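Local coordinates for protein peptidase S8 and S53, subtilisin, kexin, sedolisin (Mycobacterium smegmatis, PDB 4KG7) that probably cleaves proteins as MycP3, a subtilisin-like serine endopeptidase (mycosin) of the ESX-3 type VII secretion system, at residues Pro15-Gly21 against Ala162-Arg167; Thr35-Pro39 against Leu312-Thr316; Val181-Pro185 against Gly224-Glu228; His346-Thr351 against Ala372-Trp376. All blocks are in the same frame, centred on the assembly; numbering follows the deposited sequence.

Interactions 1 and 2 both attach the N-terminal part of the chain to the subtilisin-type domain, but by different chemistry. In interaction 1 two arginines of helix 150-170 hold a row of backbone carbonyls; interaction 2 is purely apolar, leucine and proline meeting beside a small antiparallel sheet. They lie on opposite sides of the chain's centre. Interaction 3 is covalent, a disulfide with a hydrogen bond and a water, and the strand it holds rests against the same helix 150-170 as interaction 1. Interaction 4, near the C-terminus, again sets an arginine against carbonyls, now at a helix end. Every contact is only partly buried, mixing enclosed residues with exposed ones.

Interaction 1: Pro15-Gly21 against Ala162-Arg167; sequences PPPGTAG and ARAVVR
Pro16, Gly18 and the carbonyls after them lie along one side of helix 150-170, so that an extended N-terminal segment is strapped by two arginines to a helix packed on the central parallel sheet of the subtilisin fold. The first half of the contact is apolar. Pro16 lays its ring on the helix, its CG 3.8 Å from Ala162 CB and its CD over Val166 CG2; the small alanine lets the rigid ring come close, and Val194 and Ala198 of helix 193-205 enclose it further. Gly18, having no side chain, brings its backbone down on the helix, with CA 3.4 Å from Arg163 O in a CA-H...O contact.

The second half is polar. Arg163 bends at chi3 (-80°), which turns its guanidinium along the segment toward the carbonyls of Thr19 and Gly21, with a weak bond to Ala20 O between. Arg163 NH1 bonds Thr19 O at 2.9 Å, approaching from above the carbonyl plane, and also Gly21 O at 3.0 Å, in plane and on a lone pair. Arg163 NH2 meets the same Gly21 O at 2.9 Å, so one oxygen is gripped end-on by two nitrogens. A salt bridge from Glu159 to NH2 would help fix the rotation of the group. Gly21 suits its place because its positive phi is readily adopted by glycine. Arg167, by contrast, runs out extended and is held at NE by Gly88 O. The methyl of Ala20 covers one guanidinium face, CB lying 3.8 Å above its plane, while at the edge Arg167 NH1 gives a fairly straight bond (161°) to Gly18 O at 2.9 Å.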
loop_
_atom_site.group_PDB
_atom_site.type_symbol
_atom_site.label_atom_id
_atom_site.label_comp_id
_atom_site.label_asym_id
_atom_site.label_seq_id
_atom_site.Cartn_x
_atom_site.Cartn_y
_atom_site.Cartn_z
ATOM N N PRO A 15 -5.461 3.606 -21.299
ATOM C CA PRO A 15 -5.392 2.691 -20.170
ATOM C C PRO A 15 -5.767 1.278 -20.624
ATOM O O PRO A 15 -6.467 1.117 -21.633
ATOM C CB PRO A 15 -6.397 3.269 -19.174
ATOM C CG PRO A 15 -7.252 4.202 -19.918
ATOM C CD PRO A 15 -6.545 4.591 -21.174
ATOM N N PRO A 16 -5.278 0.257 -19.902
ATOM C CA PRO A 16 -5.685 -1.092 -20.223
ATOM C C PRO A 16 -7.115 -1.351 -19.754
ATOM O O PRO A 16 -7.642 -0.579 -18.944
ATOM C CB PRO A 16 -4.684 -1.931 -19.435
ATOM C CG PRO A 16 -4.490 -1.124 -18.202
ATOM C CD PRO A 16 -4.518 0.307 -18.631
ATOM N N PRO A 17 -7.730 -2.442 -20.240
ATOM C CA PRO A 17 -8.941 -2.973 -19.602
ATOM C C PRO A 17 -8.672 -3.472 -18.177
ATOM O O PRO A 17 -7.510 -3.721 -17.807
ATOM C CB PRO A 17 -9.316 -4.131 -20.524
ATOM C CG PRO A 17 -8.030 -4.616 -21.064
ATOM C CD PRO A 17 -7.205 -3.367 -21.256
ATOM N N GLY A 18 -9.721 -3.604 -17.365
ATOM C CA GLY A 18 -9.620 -4.149 -16.023
ATOM C C GLY A 18 -9.866 -5.662 -15.902
ATOM O O GLY A 18 -10.117 -6.156 -14.829
ATOM N N THR A 19 -9.749 -6.383 -17.010
ATOM C CA THR A 19 -9.852 -7.827 -17.055
ATOM C C THR A 19 -8.962 -8.430 -16.005
ATOM O O THR A 19 -7.823 -7.969 -15.807
ATOM C CB THR A 19 -9.376 -8.325 -18.447
ATOM O OG1 THR A 19 -10.051 -7.572 -19.475
ATOM C CG2 THR A 19 -9.620 -9.812 -18.678
ATOM N N ALA A 20 -9.455 -9.467 -15.340
ATOM C CA ALA A 20 -8.636 -10.180 -14.373
ATOM C C ALA A 20 -7.899 -11.333 -15.056
ATOM O O ALA A 20 -7.953 -11.489 -16.261
ATOM C CB ALA A 20 -9.497 -10.662 -13.212
ATOM N N GLY A 21 -7.174 -12.111 -14.251
ATOM C CA GLY A 21 -6.477 -13.307 -14.715
ATOM C C GLY A 21 -5.004 -13.072 -15.044
ATOM O O GLY A 21 -4.609 -12.002 -15.475
ATOM N N ALA A 162 -1.479 -2.687 -13.652
ATOM C CA ALA A 162 -2.224 -1.675 -14.409
ATOM C C ALA A 162 -3.668 -2.118 -14.596
ATOM O O ALA A 162 -4.599 -1.313 -14.461
ATOM C CB ALA A 162 -1.584 -1.448 -15.748
ATOM N N ARG A 163 -3.864 -3.391 -14.944
ATOM C CA ARG A 163 -5.222 -3.889 -15.087
ATOM C C ARG A 163 -5.970 -3.825 -13.759
ATOM O O ARG A 163 -7.160 -3.478 -13.712
ATOM C CB ARG A 163 -5.220 -5.307 -15.645
ATOM C CG ARG A 163 -4.790 -5.354 -17.104
ATOM C CD ARG A 163 -5.066 -6.733 -17.693
ATOM N NE ARG A 163 -4.061 -7.726 -17.337
ATOM C CZ ARG A 163 -4.276 -8.990 -16.970
ATOM N NH1 ARG A 163 -5.485 -9.483 -16.737
ATOM N NH2 ARG A 163 -3.234 -9.778 -16.791
ATOM N N ALA A 164 -5.293 -4.207 -12.682
ATOM C CA ALA A 164 -5.943 -4.237 -11.362
ATOM C C ALA A 164 -6.375 -2.857 -10.909
ATOM O O ALA A 164 -7.389 -2.710 -10.234
ATOM C CB ALA A 164 -5.014 -4.860 -10.338
ATOM N N VAL A 165 -5.587 -1.858 -11.248
ATOM C CA VAL A 165 -5.907 -0.480 -10.896
ATOM C C VAL A 165 -7.173 -0.020 -11.609
ATOM O O VAL A 165 -8.046 0.563 -10.999
ATOM C CB VAL A 165 -4.699 0.453 -11.172
ATOM C CG1 VAL A 165 -5.103 1.921 -11.246
ATOM C CG2 VAL A 165 -3.581 0.218 -10.160
ATOM N N VAL A 166 -7.258 -0.292 -12.907
ATOM C CA VAL A 166 -8.459 -0.001 -13.665
ATOM C C VAL A 166 -9.646 -0.760 -13.087
ATOM O O VAL A 166 -10.725 -0.197 -12.934
ATOM C CB VAL A 166 -8.264 -0.347 -15.134
ATOM C CG1 VAL A 166 -9.602 -0.264 -15.857
ATOM C CG2 VAL A 166 -7.235 0.598 -15.723
ATOM N N ARG A 167 -9.462 -2.046 -12.791
ATOM C CA ARG A 167 -10.553 -2.851 -12.220
ATOM C C ARG A 167 -11.049 -2.275 -10.889
ATOM O O ARG A 167 -12.241 -2.120 -10.693
ATOM C CB ARG A 167 -10.072 -4.287 -12.046
ATOM C CG ARG A 167 -11.135 -5.274 -11.636
ATOM C CD ARG A 167 -10.511 -6.651 -11.470
ATOM N NE ARG A 167 -11.552 -7.676 -11.306
ATOM C CZ ARG A 167 -12.312 -8.181 -12.291
ATOM N NH1 ARG A 167 -12.095 -7.850 -13.565
ATOM N NH2 ARG A 167 -13.241 -9.113 -12.017
#

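Interaction 2: Thr35-Pro39 against Leu312-Thr316; sequences TSVLP and LVPLT
Leu38 and Leu312 meet where the N-terminal loop passes the edge strand 312-314 of a small antiparallel sheet. The two side chains slide past each other in opposite directions, Leu38 CD1 settling 3.7 Å from Leu312 CB. With its CG anti to the backbone N (chi1 -173°), Leu38 reaches across to the strand and divides its branches: CD1 takes Leu312, while Leu38 CD2 lies 3.9 Å from Pro314 CG, the leucine and proline side chains crossing obliquely. A forked side chain thus serves both residues that flank Val313, whose own side chain leaves in the other direction. Leu312 answers by sending CD1 into the bend of the loop, 3.6 Å from Val37 O and 3.9 Å from Pro39 CD, with Ser36 CB 4.0 Å away. The Pro39 and Leu312 side chains cross at about a right angle, and the proline offers a rigid apolar surface.

No hydrogen bond joins the two segments. The loop is instead tied to the middle strand of the same sheet, 301-306: the Ser36 backbone pairs with Asn303 and Ala304, and Asn303 OD1 takes Leu38 N. In the subtilisin fold this sheet comes shortly before the helix bearing the reactive serine, here helix 318-335 with Ser319, the predicted charge-relay serine. At the inner, buried end Thr35 CG2 touches Leu315 CD2 at 4.4 Å, both side chains also resting on Ser107 of helix 104-113. Thr35 presents its methyl to the leucine and bonds through OG1 to Ser302 OG. Its side chain lies about 7 Å from that of His104, the predicted charge-relay histidine, without touching it.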
loop_
_atom_site.group_PDB
_atom_site.type_symbol
_atom_site.label_atom_id
_atom_site.label_comp_id
_atom_site.label_asym_id
_atom_site.label_seq_id
_atom_site.Cartn_x
_atom_site.Cartn_y
_atom_site.Cartn_z
ATOM N N THR A 35 0.229 -15.670 9.053
ATOM C CA THR A 35 0.821 -14.852 10.114
ATOM C C THR A 35 0.463 -15.401 11.497
ATOM O O THR A 35 -0.593 -16.003 11.674
ATOM C CB THR A 35 0.352 -13.390 9.992
ATOM O OG1 THR A 35 -1.084 -13.341 9.914
ATOM C CG2 THR A 35 0.902 -12.765 8.760
ATOM N N SER A 36 1.348 -15.194 12.457
ATOM C CA SER A 36 1.285 -15.852 13.755
ATOM C C SER A 36 1.537 -14.830 14.864
ATOM O O SER A 36 1.891 -13.689 14.609
ATOM C CB SER A 36 2.377 -16.976 13.863
ATOM O OG SER A 36 2.244 -17.936 12.817
ATOM N N VAL A 37 1.371 -15.284 16.097
ATOM C CA VAL A 37 1.702 -14.478 17.273
ATOM C C VAL A 37 3.166 -14.683 17.670
ATOM O O VAL A 37 3.605 -15.794 17.909
ATOM C CB VAL A 37 0.746 -14.795 18.443
ATOM C CG1 VAL A 37 1.095 -14.022 19.696
ATOM C CG2 VAL A 37 -0.691 -14.478 18.041
ATOM N N LEU A 38 3.894 -13.576 17.817
ATOM C CA LEU A 38 5.274 -13.612 18.247
ATOM C C LEU A 38 5.335 -13.945 19.736
ATOM O O LEU A 38 4.757 -13.226 20.532
ATOM C CB LEU A 38 5.890 -12.234 17.975
ATOM C CG LEU A 38 7.386 -12.084 18.190
ATOM C CD1 LEU A 38 8.145 -13.011 17.244
ATOM C CD2 LEU A 38 7.747 -10.619 17.962
ATOM N N PRO A 39 6.045 -15.023 20.125
ATOM C CA PRO A 39 6.077 -15.327 21.531
ATOM C C PRO A 39 6.635 -14.192 22.393
ATOM O O PRO A 39 7.558 -13.476 21.982
ATOM C CB PRO A 39 6.957 -16.577 21.597
ATOM C CG PRO A 39 6.709 -17.255 20.292
ATOM C CD PRO A 39 6.587 -16.133 19.317
ATOM N N LEU A 312 10.203 -16.712 13.967
ATOM C CA LEU A 312 9.241 -15.629 13.769
ATOM C C LEU A 312 9.906 -14.276 13.955
ATOM O O LEU A 312 10.780 -14.116 14.799
ATOM C CB LEU A 312 8.066 -15.773 14.718
ATOM C CG LEU A 312 7.096 -16.918 14.426
ATOM C CD1 LEU A 312 6.033 -16.948 15.510
ATOM C CD2 LEU A 312 6.456 -16.741 13.060
ATOM N N VAL A 313 9.477 -13.323 13.133
ATOM C CA VAL A 313 9.958 -11.956 13.191
ATOM C C VAL A 313 8.755 -11.032 13.116
ATOM O O VAL A 313 7.713 -11.402 12.546
ATOM C CB VAL A 313 10.953 -11.648 12.059
ATOM C CG1 VAL A 313 12.196 -12.517 12.194
ATOM C CG2 VAL A 313 10.294 -11.821 10.698
ATOM N N PRO A 314 8.886 -9.818 13.673
ATOM C CA PRO A 314 7.735 -8.894 13.652
ATOM C C PRO A 314 7.361 -8.475 12.238
ATOM O O PRO A 314 8.151 -8.605 11.279
ATOM C CB PRO A 314 8.228 -7.690 14.470
ATOM C CG PRO A 314 9.328 -8.215 15.304
ATOM C CD PRO A 314 9.989 -9.283 14.484
ATOM N N LEU A 315 6.133 -8.025 12.109
ATOM C CA LEU A 315 5.652 -7.454 10.863
ATOM C C LEU A 315 6.161 -6.034 10.765
ATOM O O LEU A 315 5.824 -5.191 11.588
ATOM C CB LEU A 315 4.130 -7.489 10.799
ATOM C CG LEU A 315 3.481 -8.867 10.965
ATOM C CD1 LEU A 315 1.959 -8.801 10.881
ATOM C CD2 LEU A 315 3.984 -9.847 9.930
ATOM N N THR A 316 6.984 -5.773 9.755
ATOM C CA THR A 316 7.517 -4.423 9.539
ATOM C C THR A 316 7.526 -4.133 8.064
ATOM O O THR A 316 7.761 -5.028 7.245
ATOM C CB THR A 316 8.949 -4.216 10.055
ATOM O OG1 THR A 316 9.904 -4.868 9.172
ATOM C CG2 THR A 316 9.037 -4.676 11.468
#

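Interaction 3: Val181-Pro185 against Gly224-Glu228; sequences VTCLP and GAACE
Cys183 SG and Cys227 SG form the disulfide at the centre of this contact, 2.1 Å apart with a right-handed chi3 of 97°. Both sulfurs stand anti to their own carbonyl carbons, which turns the two side chains to each other between strand and loop. Val181 CG1 packs 3.9 Å from Cys227 SG, and Ala225 CB lies 3.6 Å from Pro185 CD, a methyl small enough to let the loop approach the strand.

Outward from the sulfurs the backbones meet. Ala225 N donates a bent bond (136°) to Cys183 O at 3.0 Å. A water next to it accepts from Cys183 N at 2.9 Å and from Gly224 N at 3.0 Å, and donates to Ala225 O at 2.7 Å, so it bridges the same two backbones a second time, beside the direct bond. Gly224 has no side chain to crowd Cys183 O. The disulfide and these bonds tie the loop to the strand; the residues just before it, 219-223, are not modelled.

Val181 lies about 6 Å, side chain to side chain, from Ser319, the predicted charge-relay serine, consistent with a place beside the substrate cleft. Strand 182-185 pairs antiparallel with strand 248-251, while Thr182 and Leu184 rest on Ala154 of helix 150-170.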
loop_
_atom_site.group_PDB
_atom_site.type_symbol
_atom_site.label_atom_id
_atom_site.label_comp_id
_atom_site.label_asym_id
_atom_site.label_seq_id
_atom_site.Cartn_x
_atom_site.Cartn_y
_atom_site.Cartn_z
ATOM N N VAL A 181 5.403 -3.591 -3.583
ATOM C CA VAL A 181 6.382 -2.728 -4.245
ATOM C C VAL A 181 7.204 -3.561 -5.219
ATOM O O VAL A 181 7.638 -4.675 -4.891
ATOM C CB VAL A 181 7.376 -2.143 -3.208
ATOM C CG1 VAL A 181 8.460 -1.291 -3.845
ATOM C CG2 VAL A 181 6.631 -1.342 -2.158
ATOM N N THR A 182 7.457 -3.002 -6.392
ATOM C CA THR A 182 8.444 -3.505 -7.323
ATOM C C THR A 182 9.477 -2.415 -7.576
ATOM O O THR A 182 9.109 -1.260 -7.784
ATOM C CB THR A 182 7.785 -3.910 -8.658
ATOM O OG1 THR A 182 6.804 -4.919 -8.380
ATOM C CG2 THR A 182 8.816 -4.408 -9.671
ATOM N N CYS A 183 10.761 -2.771 -7.571
ATOM C CA CYS A 183 11.805 -1.815 -7.866
ATOM C C CYS A 183 12.570 -2.264 -9.084
ATOM O O CYS A 183 12.691 -3.471 -9.329
ATOM C CB CYS A 183 12.771 -1.657 -6.701
ATOM S SG CYS A 183 12.027 -0.782 -5.278
ATOM N N LEU A 184 13.032 -1.291 -9.871
ATOM C CA LEU A 184 13.921 -1.561 -10.995
ATOM C C LEU A 184 15.095 -0.612 -10.963
ATOM O O LEU A 184 14.968 0.531 -10.553
ATOM C CB LEU A 184 13.188 -1.369 -12.322
ATOM C CG LEU A 184 12.384 -2.584 -12.799
ATOM C CD1 LEU A 184 11.673 -2.232 -14.090
ATOM C CD2 LEU A 184 13.278 -3.794 -13.000
ATOM N N PRO A 185 16.257 -1.074 -11.414
ATOM C CA PRO A 185 17.335 -0.121 -11.495
ATOM C C PRO A 185 16.997 0.952 -12.538
ATOM O O PRO A 185 16.307 0.677 -13.528
ATOM C CB PRO A 185 18.541 -0.983 -11.916
ATOM C CG PRO A 185 17.954 -2.195 -12.517
ATOM C CD PRO A 185 16.657 -2.432 -11.823
ATOM N N GLY A 224 10.912 -7.638 -8.634
ATOM C CA GLY A 224 12.032 -7.253 -9.504
ATOM C C GLY A 224 13.384 -7.190 -8.802
ATOM O O GLY A 224 13.807 -8.152 -8.149
ATOM N N ALA A 225 14.080 -6.061 -8.965
ATOM C CA ALA A 225 15.363 -5.814 -8.300
ATOM C C ALA A 225 15.220 -5.455 -6.813
ATOM O O ALA A 225 14.181 -4.977 -6.363
ATOM C CB ALA A 225 16.114 -4.708 -9.024
ATOM N N ALA A 226 16.292 -5.678 -6.054
ATOM C CA ALA A 226 16.317 -5.253 -4.675
ATOM C C ALA A 226 16.161 -3.727 -4.679
ATOM O O ALA A 226 16.852 -3.022 -5.404
ATOM C CB ALA A 226 17.620 -5.674 -3.993
ATOM N N CYS A 227 15.225 -3.241 -3.892
ATOM C CA CYS A 227 15.035 -1.808 -3.695
ATOM C C CYS A 227 16.206 -1.195 -2.922
ATOM O O CYS A 227 16.674 -1.791 -1.961
ATOM C CB CYS A 227 13.756 -1.586 -2.901
ATOM S SG CYS A 227 12.239 -2.135 -3.736
ATOM N N GLU A 228 16.665 -0.006 -3.309
ATOM C CA GLU A 228 17.703 0.680 -2.557
ATOM C C GLU A 228 17.349 2.142 -2.406
ATOM O O GLU A 228 16.813 2.757 -3.336
ATOM C CB GLU A 228 19.063 0.558 -3.269
ATOM C CG GLU A 228 19.639 -0.842 -3.218
ATOM C CD GLU A 228 20.930 -1.024 -4.004
ATOM O OE1 GLU A 228 21.450 -0.056 -4.621
ATOM O OE2 GLU A 228 21.419 -2.181 -4.011
HETATM O O HOH W 1 11.507 -5.413 -6.713
#

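Interaction 4: His346-Thr351 against Ala372-Trp376; sequences HRLTTT and AALTW
Arg347 and Trp376 meet because both side chains start out with CG anti to the backbone N, and because the arginine then bends at chi3 (-81°) to set its guanidinium against the C-terminal end of helix 370-375. Arg347 NH1 makes a nearly straight bond to Ala373 O at 2.7 Å and a second to Trp376 O at 2.9 Å; Arg347 NH2 also reaches Trp376 O, at 3.0 Å. Both nitrogens come to that last oxygen from the same face of its carbonyl plane, while both oxygens lie close to the plane of the guanidinium. Three bonds to two carbonyls fix the group's rotation. Over one of its faces stands the indole, with Trp376 CE3 3.6 Å above the plane, but the two planes are 62° apart and do not stack; a cation-pi contact is made instead with Phe336.

Farther along the indole, Trp376 CH2 meets the edge of the His346 ring, 3.8 Å from His346 NE2. Thr351, the first residue after its helix, uses both branches: OG1 bonds back to Arg347 O at 2.7 Å, and CG2 rests 3.6 Å from Trp376 CB. Ala372 and Ala373 suit the interface by being small, so that Thr351 CB can come within 3.8 Å of Ala372 CB.

Long and positively charged, arginine fits a place where a helix ends and carbonyls of its last turn and just beyond lie within its reach, a place the helix dipole would probably make still more favourable for a positive charge. Helices 341-350 and 370-375 both pack on Val332 of helix 318-335, forming the C-terminal helical flank of this subtilase domain.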
loop_
_atom_site.group_PDB
_atom_site.type_symbol
_atom_site.label_atom_id
_atom_site.label_comp_id
_atom_site.label_asym_id
_atom_site.label_seq_id
_atom_site.Cartn_x
_atom_site.Cartn_y
_atom_site.Cartn_z
ATOM N N HIS A 346 -4.024 16.578 -0.768
ATOM C CA HIS A 346 -3.549 17.851 -0.222
ATOM C C HIS A 346 -3.844 17.957 1.270
ATOM O O HIS A 346 -3.003 18.381 2.060
ATOM C CB HIS A 346 -4.219 19.007 -0.983
ATOM C CG HIS A 346 -3.854 20.369 -0.477
ATOM N ND1 HIS A 346 -2.708 21.033 -0.863
ATOM C CD2 HIS A 346 -4.488 21.187 0.389
ATOM C CE1 HIS A 346 -2.675 22.216 -0.278
ATOM N NE2 HIS A 346 -3.722 22.319 0.513
ATOM N N ARG A 347 -5.034 17.568 1.667
ATOM C CA ARG A 347 -5.420 17.621 3.063
ATOM C C ARG A 347 -4.518 16.697 3.911
ATOM O O ARG A 347 -4.124 17.028 5.027
ATOM C CB ARG A 347 -6.887 17.231 3.139
ATOM C CG ARG A 347 -7.494 17.152 4.510
ATOM C CD ARG A 347 -9.006 17.067 4.388
ATOM N NE ARG A 347 -9.620 18.376 4.171
ATOM C CZ ARG A 347 -10.021 19.209 5.129
ATOM N NH1 ARG A 347 -9.872 18.908 6.422
ATOM N NH2 ARG A 347 -10.558 20.370 4.785
ATOM N N LEU A 348 -4.235 15.501 3.388
ATOM C CA LEU A 348 -3.412 14.552 4.124
ATOM C C LEU A 348 -2.004 15.089 4.275
ATOM O O LEU A 348 -1.392 15.005 5.362
ATOM C CB LEU A 348 -3.403 13.224 3.392
ATOM C CG LEU A 348 -4.721 12.440 3.427
ATOM C CD1 LEU A 348 -4.631 11.239 2.528
ATOM C CD2 LEU A 348 -5.083 12.009 4.838
ATOM N N THR A 349 -1.435 15.594 3.185
ATOM C CA THR A 349 -0.036 16.030 3.252
ATOM C C THR A 349 0.122 17.363 3.985
ATOM O O THR A 349 1.067 17.544 4.734
ATOM C CB THR A 349 0.639 16.105 1.881
ATOM O OG1 THR A 349 -0.063 17.044 1.049
ATOM C CG2 THR A 349 0.678 14.765 1.204
ATOM N N THR A 350 -0.798 18.295 3.793
ATOM C CA THR A 350 -0.627 19.627 4.398
ATOM C C THR A 350 -0.823 19.586 5.908
ATOM O O THR A 350 -0.352 20.482 6.622
ATOM C CB THR A 350 -1.592 20.646 3.767
ATOM O OG1 THR A 350 -2.930 20.311 4.081
ATOM C CG2 THR A 350 -1.431 20.684 2.303
ATOM N N THR A 351 -1.471 18.533 6.414
ATOM C CA THR A 351 -1.709 18.395 7.865
ATOM C C THR A 351 -0.809 17.362 8.538
ATOM O O THR A 351 -0.936 17.121 9.730
ATOM C CB THR A 351 -3.177 18.028 8.190
ATOM O OG1 THR A 351 -3.513 16.738 7.645
ATOM C CG2 THR A 351 -4.135 19.076 7.639
ATOM N N ALA A 372 -5.911 16.014 12.636
ATOM C CA ALA A 372 -5.635 17.279 11.940
ATOM C C ALA A 372 -6.262 17.260 10.545
ATOM O O ALA A 372 -6.858 18.243 10.103
ATOM C CB ALA A 372 -4.152 17.518 11.851
ATOM N N ALA A 373 -6.134 16.130 9.848
ATOM C CA ALA A 373 -6.717 16.006 8.505
ATOM C C ALA A 373 -8.236 16.118 8.528
ATOM O O ALA A 373 -8.864 16.667 7.603
ATOM C CB ALA A 373 -6.280 14.705 7.851
ATOM N N LEU A 374 -8.837 15.633 9.606
ATOM C CA LEU A 374 -10.271 15.618 9.726
ATOM C C LEU A 374 -10.840 16.931 10.215
ATOM O O LEU A 374 -12.034 17.132 10.123
ATOM C CB LEU A 374 -10.705 14.466 10.645
ATOM C CG LEU A 374 -10.542 13.093 9.966
ATOM C CD1 LEU A 374 -10.486 11.990 11.003
ATOM C CD2 LEU A 374 -11.639 12.804 8.953
ATOM N N THR A 375 -10.000 17.825 10.727
ATOM C CA THR A 375 -10.496 19.087 11.277
ATOM C C THR A 375 -9.962 20.357 10.605
ATOM O O THR A 375 -10.414 21.467 10.920
ATOM C CB THR A 375 -10.181 19.157 12.770
ATOM O OG1 THR A 375 -8.776 19.055 12.964
ATOM C CG2 THR A 375 -10.869 18.036 13.514
ATOM N N TRP A 376 -9.007 20.216 9.699
ATOM C CA TRP A 376 -8.414 21.364 9.019
ATOM C C TRP A 376 -9.438 22.121 8.171
ATOM O O TRP A 376 -10.312 21.522 7.546
ATOM C CB TRP A 376 -7.255 20.884 8.142
ATOM C CG TRP A 376 -6.537 21.965 7.385
ATOM C CD1 TRP A 376 -5.738 22.948 7.902
ATOM C CD2 TRP A 376 -6.526 22.142 5.963
ATOM N NE1 TRP A 376 -5.242 23.740 6.886
ATOM C CE2 TRP A 376 -5.714 23.268 5.686
ATOM C CE3 TRP A 376 -7.134 21.464 4.896
ATOM C CZ2 TRP A 376 -5.491 23.732 4.384
ATOM C CZ3 TRP A 376 -6.907 21.914 3.599
ATOM C CH2 TRP A 376 -6.093 23.045 3.356
#